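Local coordinates for hypothetical protein Atu1826 (Agrobacterium tumefaciens, PDB 2I3D) that is of unknown function but has an alpha/beta-hydrolase fold and is probably a hydrolase related to the S15 peptidase family, at residues 70-73 with 74-78; 216-219 with 220-224; 195-198 with 199-202. All coordinates share one frame; numbering follows the deposited sequence.

In the fold
All three contacts are local, each between neighbouring residues of one run of chain: two lie on helices that pack against each other beside the sheet, the third in a surface loop. Contacts 1 and 2 are successive helical turns, partly buried, on helices 66-77 and 218-233; these touch where selenomethionine M222 packs its CE on Q70 and L71. Contact 3 joins helix 184-195 to strand 202-207, outermost in the chain's sheet, its nearest atoms about 12 Å from contact 2 and 14 Å from contact 1. Aromatic packing marks contact 1, a long ion pair and a bound water mark the helix start of contact 2, and contact 3 relies on a beta turn and aliphatic contacts.

Contact 1. Residues 70-73 with 74-78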
loop_
_atom_site.group_PDB
_atom_site.type_symbol
_atom_site.label_atom_id
_atom_site.label_comp_id
_atom_site.label_asym_id
_atom_site.label_seq_id
_atom_site.Cartn_x
_atom_site.Cartn_y
_atom_site.Cartn_z
ATOM N N GLN B 70 2.202 0.964 -9.335
ATOM C CA GLN B 70 1.939 0.165 -10.539
ATOM C C GLN B 70 1.240 0.958 -11.648
ATOM O O GLN B 70 1.557 0.769 -12.821
ATOM C CB GLN B 70 1.120 -1.057 -10.178
ATOM C CG GLN B 70 1.940 -2.049 -9.321
ATOM C CD GLN B 70 3.021 -2.709 -10.101
ATOM O OE1 GLN B 70 2.830 -3.077 -11.295
ATOM N NE2 GLN B 70 4.200 -2.819 -9.491
ATOM N N LEU B 71 0.311 1.850 -11.301
ATOM C CA LEU B 71 -0.292 2.680 -12.330
ATOM C C LEU B 71 0.778 3.569 -12.963
ATOM O O LEU B 71 0.846 3.703 -14.184
ATOM C CB LEU B 71 -1.419 3.553 -11.754
ATOM C CG LEU B 71 -2.719 2.795 -11.391
ATOM C CD1 LEU B 71 -3.599 3.591 -10.428
ATOM C CD2 LEU B 71 -3.514 2.421 -12.708
ATOM N N PHE B 72 1.580 4.224 -12.108
ATOM C CA PHE B 72 2.703 5.008 -12.604
ATOM C C PHE B 72 3.562 4.182 -13.585
ATOM O O PHE B 72 3.862 4.627 -14.714
ATOM C CB PHE B 72 3.521 5.476 -11.412
ATOM C CG PHE B 72 4.728 6.285 -11.774
ATOM C CD1 PHE B 72 4.697 7.682 -11.675
ATOM C CD2 PHE B 72 5.927 5.652 -12.148
ATOM C CE1 PHE B 72 5.847 8.451 -11.961
ATOM C CE2 PHE B 72 7.080 6.394 -12.433
ATOM C CZ PHE B 72 7.044 7.808 -12.347
ATOM N N TYR B 73 3.961 2.980 -13.159
ATOM C CA TYR B 73 4.827 2.146 -13.985
ATOM C C TYR B 73 4.166 1.742 -15.323
ATOM O O TYR B 73 4.836 1.723 -16.355
ATOM C CB TYR B 73 5.216 0.906 -13.189
ATOM C CG TYR B 73 6.281 0.064 -13.829
ATOM C CD1 TYR B 73 7.598 0.524 -13.946
ATOM C CD2 TYR B 73 5.974 -1.198 -14.304
ATOM C CE1 TYR B 73 8.588 -0.277 -14.542
ATOM C CE2 TYR B 73 6.946 -1.998 -14.905
ATOM C CZ TYR B 73 8.231 -1.525 -15.021
ATOM O OH TYR B 73 9.147 -2.376 -15.605
ATOM N N LEU B 74 2.852 1.465 -15.315
ATOM C CA LEU B 74 2.108 1.192 -16.549
ATOM C C LEU B 74 2.250 2.314 -17.579
ATOM O O LEU B 74 2.586 2.072 -18.769
ATOM C CB LEU B 74 0.627 0.989 -16.214
ATOM C CG LEU B 74 -0.270 0.821 -17.448
ATOM C CD1 LEU B 74 0.271 -0.300 -18.383
ATOM C CD2 LEU B 74 -1.704 0.471 -16.930
ATOM N N PHE B 75 1.955 3.533 -17.158
ATOM C CA PHE B 75 2.055 4.648 -18.098
ATOM C C PHE B 75 3.495 4.883 -18.549
ATOM O O PHE B 75 3.736 5.154 -19.731
ATOM C CB PHE B 75 1.420 5.900 -17.508
ATOM C CG PHE B 75 -0.085 5.851 -17.508
ATOM C CD1 PHE B 75 -0.819 6.236 -18.656
ATOM C CD2 PHE B 75 -0.794 5.362 -16.382
ATOM C CE1 PHE B 75 -2.248 6.180 -18.659
ATOM C CE2 PHE B 75 -2.234 5.297 -16.366
ATOM C CZ PHE B 75 -2.962 5.684 -17.512
ATOM N N GLN B 76 4.421 4.756 -17.612
ATOM C CA GLN B 76 5.861 4.882 -17.879
ATOM C C GLN B 76 6.247 3.958 -19.023
ATOM O O GLN B 76 6.846 4.354 -20.033
ATOM C CB GLN B 76 6.675 4.466 -16.624
ATOM C CG GLN B 76 8.203 4.568 -16.844
ATOM C CD GLN B 76 9.042 4.340 -15.594
ATOM O OE1 GLN B 76 8.546 4.228 -14.475
ATOM N NE2 GLN B 76 10.354 4.282 -15.797
ATOM N N LYS B 77 5.909 2.686 -18.842
ATOM C CA LYS B 77 6.271 1.664 -19.819
ATOM C C LYS B 77 5.630 1.894 -21.182
ATOM O O LYS B 77 6.162 1.393 -22.169
ATOM C CB LYS B 77 5.867 0.270 -19.356
ATOM C CG LYS B 77 6.597 -0.308 -18.171
ATOM C CD LYS B 77 6.041 -1.757 -17.931
ATOM C CE LYS B 77 4.525 -1.721 -17.582
ATOM N NZ LYS B 77 3.676 -2.879 -18.042
ATOM N N ARG B 78 4.489 2.598 -21.239
ATOM C CA ARG B 78 3.816 2.874 -22.518
ATOM C C ARG B 78 4.225 4.230 -23.160
ATOM O O ARG B 78 3.545 4.735 -24.076
ATOM C CB ARG B 78 2.294 2.748 -22.380
ATOM C CG ARG B 78 1.820 1.333 -22.079
ATOM C CD ARG B 78 2.381 0.299 -23.036
ATOM N NE ARG B 78 1.750 -0.999 -22.804
ATOM C CZ ARG B 78 2.226 -1.979 -22.030
ATOM N NH1 ARG B 78 3.393 -1.846 -21.411
ATOM N NH2 ARG B 78 1.522 -3.111 -21.884
#
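L74 opens the next turn of helix 66-77 by giving its N-H to Q70 O at 2.9 Å. F75 N follows onto L71 O, and the F75 ring turns its edge to the same oxygen, CD2 coming to 3.2 Å from L71 O, so one carbonyl meets both the amide and the ring rim. Q76 N bonds F72 O at 3.0 Å. The Q76 side chain has two conformers; in one of them, with chi1 at 180° and the chain extended beyond CG, the amide passes the F72 ring obliquely, the two planes 85° apart and OE1 3.3 Å from F72 CE2, a contact that is therefore tentative. K77 N closes the set on Y73 O at 2.9 Å, while K77 CG sits over one face of the Y73 ring in a CH-pi contact, 3.8 Å from the centroid. Beside it the packing is tight, K77 CD lying 3.2 Å from Y73 CE2. R78 leaves helical geometry, and its N makes weak bonds to L74 O and F75 O. The helix is the crossover of the beta-alpha-beta unit formed with strands 49-53 and 81-85. L71, F72 and F75 pack on strand 49-53, and L71, L74 and F75 also reach strand 146-152. Along helix 218-233, L74 packs on C225 and L229, while R78 forms salt bridges with E226 and D230.

Contact 2. Residues 216-219 with 220-224; sequences GKVD and ELMGE
K217 and E220 extend alongside each other in a common direction at the N-terminus of helix 218-233, the last helix of this alpha/beta-hydrolase fold, where K217 takes the N-cap position. Bent at chi2 (-70°), the lysine chain brings its methylenes beside the E220 carboxylate: CD lies 3.6 Å from E220 OE1, and NZ forms only a long salt bridge to that oxygen at 4.0 Å. With CG anti to the backbone N (chi1 -179°) and the chain extended, E220 carries OE1 out beside those methylenes. V218 and M222, a selenomethionine, make a second pair lying alongside, one turn apart, with CG1 of V218 4.0 Å from CG of M222. Bends at chi2 and chi3 then lead the selenium end of M222 away from V218, toward Q70 and L71 of helix 66-77. L221 packs on I67 of that helix and on I174 and L207 of two sheet strands, while V218 meets Q66 of the second subunit. Three backbone bonds establish the helix: L221 N to K217 O at 2.9 Å, M222 N to V218 O at 2.8 Å and G223 N to D219 O at 3.0 Å. Near the helix start a water accepts the E220 N-H, its oxygen 2.9 Å from E220 N, and donates weakly to G216 O.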
loop_
_atom_site.group_PDB
_atom_site.type_symbol
_atom_site.label_atom_id
_atom_site.label_comp_id
_atom_site.label_asym_id
_atom_site.label_seq_id
_atom_site.Cartn_x
_atom_site.Cartn_y
_atom_site.Cartn_z
ATOM N N GLY B 216 -4.995 -9.284 -2.592
ATOM C CA GLY B 216 -4.888 -10.566 -3.298
ATOM C C GLY B 216 -5.348 -10.463 -4.738
ATOM O O GLY B 216 -5.404 -11.489 -5.455
ATOM N N LYS B 217 -5.644 -9.233 -5.186
ATOM C CA LYS B 217 -6.148 -9.013 -6.543
ATOM C C LYS B 217 -5.418 -7.913 -7.300
ATOM O O LYS B 217 -5.903 -7.446 -8.351
ATOM C CB LYS B 217 -7.673 -8.718 -6.518
ATOM C CG LYS B 217 -8.527 -9.837 -5.897
ATOM C CD LYS B 217 -8.567 -11.054 -6.789
ATOM C CE LYS B 217 -9.389 -12.134 -6.098
ATOM N NZ LYS B 217 -9.494 -13.324 -6.954
ATOM N N VAL B 218 -4.261 -7.465 -6.798
ATOM C CA VAL B 218 -3.556 -6.382 -7.489
ATOM C C VAL B 218 -3.095 -6.792 -8.887
ATOM O O VAL B 218 -3.195 -5.985 -9.839
ATOM C CB VAL B 218 -2.440 -5.775 -6.628
ATOM C CG1 VAL B 218 -1.603 -4.740 -7.426
ATOM C CG2 VAL B 218 -3.034 -5.207 -5.336
ATOM N N ASP B 219 -2.578 -8.022 -9.053
ATOM C CA ASP B 219 -2.157 -8.474 -10.408
ATOM C C ASP B 219 -3.338 -8.461 -11.362
ATOM O O ASP B 219 -3.200 -8.042 -12.514
ATOM C CB ASP B 219 -1.525 -9.870 -10.369
ATOM C CG ASP B 219 -0.168 -9.839 -9.716
ATOM O OD1 ASP B 219 0.390 -8.701 -9.528
ATOM O OD2 ASP B 219 0.339 -10.944 -9.377
ATOM N N GLU B 220 -4.502 -8.876 -10.875
ATOM C CA GLU B 220 -5.691 -8.940 -11.713
ATOM C C GLU B 220 -6.093 -7.506 -12.125
ATOM O O GLU B 220 -6.371 -7.209 -13.314
ATOM C CB GLU B 220 -6.854 -9.645 -11.003
ATOM C CG GLU B 220 -8.076 -9.719 -11.904
ATOM C CD GLU B 220 -9.201 -10.633 -11.386
ATOM O OE1 GLU B 220 -9.014 -11.328 -10.347
ATOM O OE2 GLU B 220 -10.253 -10.683 -12.078
ATOM N N LEU B 221 -6.138 -6.637 -11.113
ATOM C CA LEU B 221 -6.430 -5.201 -11.357
ATOM C C LEU B 221 -5.478 -4.615 -12.407
ATOM O O LEU B 221 -5.905 -3.983 -13.373
ATOM C CB LEU B 221 -6.285 -4.419 -10.039
ATOM C CG LEU B 221 -6.309 -2.893 -10.159
ATOM C CD1 LEU B 221 -7.670 -2.382 -10.664
ATOM C CD2 LEU B 221 -5.896 -2.261 -8.787
HETATM N N MSE B 222 -4.176 -4.823 -12.230
HETATM C CA MSE B 222 -3.205 -4.158 -13.089
HETATM C C MSE B 222 -3.251 -4.728 -14.521
HETATM O O MSE B 222 -3.030 -3.997 -15.490
HETATM C CB MSE B 222 -1.800 -4.241 -12.491
HETATM C CG MSE B 222 -1.633 -3.405 -11.208
HETATM SE SE MSE B 222 -2.400 -1.563 -11.382
HETATM C CE MSE B 222 -1.440 -1.095 -12.871
ATOM N N GLY B 223 -3.546 -6.020 -14.657
ATOM C CA GLY B 223 -3.780 -6.628 -15.981
ATOM C C GLY B 223 -4.925 -5.980 -16.724
ATOM O O GLY B 223 -4.849 -5.738 -17.925
ATOM N N GLU B 224 -5.996 -5.688 -16.002
ATOM C CA GLU B 224 -7.161 -5.024 -16.614
ATOM C C GLU B 224 -6.812 -3.594 -16.999
ATOM O O GLU B 224 -7.179 -3.154 -18.094
ATOM C CB GLU B 224 -8.345 -5.036 -15.655
ATOM C CG GLU B 224 -8.912 -6.466 -15.378
ATOM C CD GLU B 224 -9.783 -7.033 -16.495
ATOM O OE1 GLU B 224 -10.014 -6.373 -17.531
ATOM O OE2 GLU B 224 -10.278 -8.161 -16.289
HETATM O O HOH W 1 -4.731 -10.995 -8.839
#

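Contact 3. Residues 195-198 with 199-202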
loop_
_atom_site.group_PDB
_atom_site.type_symbol
_atom_site.label_atom_id
_atom_site.label_comp_id
_atom_site.label_asym_id
_atom_site.label_seq_id
_atom_site.Cartn_x
_atom_site.Cartn_y
_atom_site.Cartn_z
ATOM N N LYS B 195 -23.189 6.405 -18.231
ATOM C CA LYS B 195 -23.490 5.667 -19.483
ATOM C C LYS B 195 -24.655 6.303 -20.255
ATOM O O LYS B 195 -24.874 6.006 -21.448
ATOM C CB LYS B 195 -23.695 4.157 -19.226
ATOM C CG LYS B 195 -22.358 3.478 -18.795
ATOM C CD LYS B 195 -22.432 1.940 -18.687
ATOM C CE LYS B 195 -20.987 1.299 -18.776
ATOM N NZ LYS B 195 -21.017 -0.165 -18.415
ATOM N N THR B 196 -25.373 7.233 -19.634
ATOM C CA THR B 196 -26.428 7.981 -20.349
ATOM C C THR B 196 -25.880 9.112 -21.218
ATOM O O THR B 196 -26.634 9.765 -21.953
ATOM C CB THR B 196 -27.470 8.599 -19.385
ATOM O OG1 THR B 196 -26.858 9.639 -18.616
ATOM C CG2 THR B 196 -28.047 7.530 -18.455
ATOM N N GLN B 197 -24.581 9.380 -21.101
ATOM C CA GLN B 197 -23.963 10.515 -21.759
ATOM C C GLN B 197 -23.393 10.106 -23.143
ATOM O O GLN B 197 -22.501 9.276 -23.227
ATOM C CB GLN B 197 -22.924 11.106 -20.792
ATOM C CG GLN B 197 -23.588 11.435 -19.415
ATOM C CD GLN B 197 -22.635 11.943 -18.334
ATOM O OE1 GLN B 197 -21.421 11.877 -18.487
ATOM N NE2 GLN B 197 -23.197 12.445 -17.230
ATOM N N LYS B 198 -23.917 10.655 -24.244
ATOM C CA LYS B 198 -23.473 10.179 -25.571
ATOM C C LYS B 198 -22.061 10.674 -25.897
ATOM O O LYS B 198 -21.609 11.690 -25.374
ATOM C CB LYS B 198 -24.431 10.603 -26.690
ATOM C CG LYS B 198 -25.807 9.987 -26.589
ATOM C CD LYS B 198 -26.836 11.010 -27.041
ATOM C CE LYS B 198 -28.238 10.468 -26.888
ATOM N NZ LYS B 198 -28.487 9.816 -25.541
ATOM N N GLY B 199 -21.342 9.924 -26.719
ATOM C CA GLY B 199 -20.083 10.418 -27.207
ATOM C C GLY B 199 -18.895 10.032 -26.358
ATOM O O GLY B 199 -17.765 10.360 -26.681
ATOM N N ILE B 200 -19.154 9.325 -25.271
ATOM C CA ILE B 200 -18.073 8.687 -24.526
ATOM C C ILE B 200 -18.419 7.205 -24.336
ATOM O O ILE B 200 -19.595 6.822 -24.393
ATOM C CB ILE B 200 -17.822 9.334 -23.113
ATOM C CG1 ILE B 200 -19.045 9.148 -22.199
ATOM C CG2 ILE B 200 -17.371 10.837 -23.255
ATOM C CD1 ILE B 200 -18.818 9.692 -20.796
ATOM N N LEU B 201 -17.392 6.392 -24.062
ATOM C CA LEU B 201 -17.607 5.005 -23.617
ATOM C C LEU B 201 -16.955 4.871 -22.248
ATOM O O LEU B 201 -15.723 5.108 -22.094
ATOM C CB LEU B 201 -16.906 4.014 -24.565
ATOM C CG LEU B 201 -17.045 2.532 -24.156
ATOM C CD1 LEU B 201 -18.516 2.112 -24.158
ATOM C CD2 LEU B 201 -16.252 1.611 -25.068
ATOM N N ILE B 202 -17.784 4.473 -21.291
ATOM C CA ILE B 202 -17.331 4.090 -19.944
ATOM C C ILE B 202 -17.086 2.579 -19.946
ATOM O O ILE B 202 -18.028 1.784 -20.175
ATOM C CB ILE B 202 -18.346 4.483 -18.827
ATOM C CG1 ILE B 202 -18.582 5.995 -18.814
ATOM C CG2 ILE B 202 -17.852 4.019 -17.461
ATOM C CD1 ILE B 202 -17.354 6.860 -18.500
#
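Q197 to I200 form a type II beta turn that reverses the chain between helix 184-195 and strand 202-207. G199 sits in its third position with a positive phi of 92°, a backbone shape to which glycine, with no side chain, is suited. The arms splay at T196 and L201 and draw together again at K195 and I202, whose CA atoms are 6.4 Å apart. There the extended K195 chain passes I202 at a slant: CG lies 4.1 Å from I202 CB, and CE meets I202 O at 3.3 Å. The Q197 and I200 side chains leave the turn on one side. I200 places CG1 between its backbone N and carbonyl carbon (chi1 64°), which brings CG1 to 3.6 Å from Q197 O and CD1 to 4.1 Å from Q197 OE1. The Q197 amide is held outside the turn, OE1 by C167 N and NE2 by L164 O, so it ties this loop to a neighbouring one. I202 packs on V191 and L194 of the preceding helix. A type II turn with glycine third, without a closing hydrogen bond across it, thus forms the tip of a helix-to-strand loop leading into the outermost strand of the chain's alpha/beta-hydrolase sheet.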